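Local coordinates for probable transcriptional regulatory protein, Rv1404 (Mycobacterium tuberculosis, PDB 2NYX) that probably binds DNA as a dimeric MarR-family transcriptional regulator, at residues Phe48-Ile53 with Thr67-Gln72. Sequence-based numbering, arbitrary orientation.
Sequences FRTLVI and TLLGVQ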
loop_
_atom_site.group_PDB
_atom_site.type_symbol
_atom_site.label_atom_id
_atom_site.label_comp_id
_atom_site.label_asym_id
_atom_site.label_seq_id
_atom_site.Cartn_x
_atom_site.Cartn_y
_atom_site.Cartn_z
ATOM N N PHE B 48 -8.685 2.431 -3.179
ATOM C CA PHE B 48 -9.044 1.346 -2.275
ATOM C C PHE B 48 -9.102 1.779 -0.809
ATOM O O PHE B 48 -9.993 1.356 -0.074
ATOM C CB PHE B 48 -8.153 0.117 -2.446
ATOM C CG PHE B 48 -8.615 -1.045 -1.628
ATOM C CD1 PHE B 48 -9.751 -1.758 -1.997
ATOM C CD2 PHE B 48 -7.969 -1.381 -0.445
ATOM C CE1 PHE B 48 -10.208 -2.811 -1.223
ATOM C CE2 PHE B 48 -8.419 -2.438 0.336
ATOM C CZ PHE B 48 -9.537 -3.153 -0.050
ATOM N N ARG B 49 -8.164 2.625 -0.392
ATOM C CA ARG B 49 -8.168 3.179 0.958
ATOM C C ARG B 49 -9.470 3.955 1.254
ATOM O O ARG B 49 -10.072 3.791 2.320
ATOM C CB ARG B 49 -6.914 4.038 1.192
ATOM C CG ARG B 49 -6.803 4.640 2.585
ATOM C CD ARG B 49 -6.819 3.559 3.660
ATOM N NE ARG B 49 -7.038 4.092 5.000
ATOM C CZ ARG B 49 -7.099 3.339 6.097
ATOM N NH1 ARG B 49 -6.938 2.027 6.017
ATOM N NH2 ARG B 49 -7.309 3.892 7.279
ATOM N N THR B 50 -9.901 4.778 0.300
ATOM C CA THR B 50 -11.201 5.466 0.359
ATOM C C THR B 50 -12.320 4.500 0.731
ATOM O O THR B 50 -13.163 4.805 1.575
ATOM C CB THR B 50 -11.538 6.134 -0.995
ATOM O OG1 THR B 50 -10.525 7.081 -1.311
ATOM C CG2 THR B 50 -12.869 6.853 -0.955
ATOM N N LEU B 51 -12.329 3.334 0.096
ATOM C CA LEU B 51 -13.383 2.351 0.352
ATOM C C LEU B 51 -13.313 1.804 1.775
ATOM O O LEU B 51 -14.335 1.647 2.420
ATOM C CB LEU B 51 -13.348 1.212 -0.671
ATOM C CG LEU B 51 -13.476 1.539 -2.159
ATOM C CD1 LEU B 51 -13.484 0.268 -2.952
ATOM C CD2 LEU B 51 -14.722 2.328 -2.429
ATOM N N VAL B 52 -12.104 1.547 2.266
ATOM C CA VAL B 52 -11.916 1.015 3.607
ATOM C C VAL B 52 -12.318 2.037 4.651
ATOM O O VAL B 52 -12.976 1.699 5.641
ATOM C CB VAL B 52 -10.460 0.539 3.846
ATOM C CG1 VAL B 52 -10.263 0.114 5.302
ATOM C CG2 VAL B 52 -10.131 -0.606 2.897
ATOM N N ILE B 53 -11.936 3.289 4.428
ATOM C CA ILE B 53 -12.351 4.369 5.322
ATOM C C ILE B 53 -13.878 4.426 5.384
ATOM O O ILE B 53 -14.458 4.589 6.464
ATOM C CB ILE B 53 -11.730 5.721 4.918
ATOM C CG1 ILE B 53 -10.204 5.599 4.872
ATOM C CG2 ILE B 53 -12.110 6.808 5.908
ATOM C CD1 ILE B 53 -9.471 6.906 4.635
ATOM N N THR B 67 -9.313 14.329 4.964
ATOM C CA THR B 67 -8.483 14.440 6.157
ATOM C C THR B 67 -8.039 13.068 6.612
ATOM O O THR B 67 -6.868 12.880 6.950
ATOM C CB THR B 67 -9.208 15.197 7.287
ATOM O OG1 THR B 67 -9.575 16.493 6.807
ATOM C CG2 THR B 67 -8.311 15.364 8.493
ATOM N N LEU B 68 -8.970 12.113 6.594
ATOM C CA LEU B 68 -8.685 10.732 6.963
ATOM C C LEU B 68 -7.776 10.065 5.943
ATOM O O LEU B 68 -6.888 9.299 6.310
ATOM C CB LEU B 68 -9.966 9.936 7.143
ATOM C CG LEU B 68 -10.848 10.247 8.353
ATOM C CD1 LEU B 68 -12.157 9.486 8.240
ATOM C CD2 LEU B 68 -10.167 9.938 9.685
ATOM N N LEU B 69 -7.968 10.380 4.665
ATOM C CA LEU B 69 -7.059 9.917 3.619
ATOM C C LEU B 69 -5.653 10.511 3.711
ATOM O O LEU B 69 -4.687 9.852 3.329
ATOM C CB LEU B 69 -7.622 10.206 2.234
ATOM C CG LEU B 69 -8.417 9.077 1.597
ATOM C CD1 LEU B 69 -9.350 9.673 0.554
ATOM C CD2 LEU B 69 -7.509 8.025 0.967
ATOM N N GLY B 70 -5.551 11.746 4.204
ATOM C CA GLY B 70 -4.303 12.505 4.177
ATOM C C GLY B 70 -3.975 12.941 2.759
ATOM O O GLY B 70 -2.811 13.012 2.372
ATOM N N VAL B 71 -5.020 13.210 1.983
ATOM C CA VAL B 71 -4.915 13.626 0.585
ATOM C C VAL B 71 -5.570 15.000 0.418
ATOM O O VAL B 71 -6.476 15.353 1.174
ATOM C CB VAL B 71 -5.583 12.575 -0.354
ATOM C CG1 VAL B 71 -5.666 13.062 -1.798
ATOM C CG2 VAL B 71 -4.830 11.263 -0.288
ATOM N N GLN B 72 -5.082 15.771 -0.553
ATOM C CA GLN B 72 -5.648 17.068 -0.919
ATOM C C GLN B 72 -7.117 16.925 -1.355
ATOM O O GLN B 72 -7.446 15.988 -2.075
ATOM C CB GLN B 72 -4.778 17.709 -2.016
ATOM C CG GLN B 72 -5.538 18.420 -3.144
ATOM C CD GLN B 72 -4.651 18.778 -4.343
ATOM O OE1 GLN B 72 -3.804 17.977 -4.777
ATOM N NE2 GLN B 72 -4.843 19.986 -4.884
HETATM O O HOH W 1 -5.979 6.706 5.725
#
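Arg-49, Thr-50 and Ile-53 of helix 45-57 pack against Leu-68 and Leu-69 in the last turn of helix 62-69, a largely apolar, mostly buried helix-helix contact with one water bridge at its side. The nearest CA atoms across the contact are those of Thr-50 and Leu-69, 6.9 Å apart. The Leu-69 methyls spread over Arg-49 and Thr-50: CD1 lies 3.4 Å from Thr-50 OG1, while CD2 lies along the Arg-49 chain, 3.8 Å from its CG. The Thr-50 hydroxyl meets Leu-69 only through van der Waals contact, its hydrogen bond being made within its own helix to Pro-46 O. Ile-53 reaches both leucines. With CG1 beside the backbone N (chi1 -56°), CD1 lies over the peptide joining Leu-68 to Leu-69, 3.8 Å from Leu-69 N, and touches Leu-69 CG; CG2 meets Leu-68 CD1 at 3.6 Å, toward the exposed edge. No direct hydrogen bond joins the segments. Instead, a water accepts from Arg-49 NE at 2.9 Å and donates to Leu-68 O at 2.8 Å, linking the guanidinium to the C-terminal end of helix 62-69. With its chain bent at chi2 (58°), Arg-49 runs past Leu-69 in the opposite direction, and its NH2 forms a salt bridge with Glu-152. Just beyond the contact, Gly-70, with positive phi (71°), closes helix 62-69 in a Schellman motif, and its carbonyl oxygen accepts a hydrogen bond from His-34 ND1 of the second subunit. Thr-50 and Leu-69 also pack on helix 73-85, through Met-79 and Thr-76. This three-helix junction belongs to the winged helix-turn-helix domain of MarR proteins, where helix 62-69, the turn and helix 73-85 form the helix-turn-helix and the latter is probably the recognition helix.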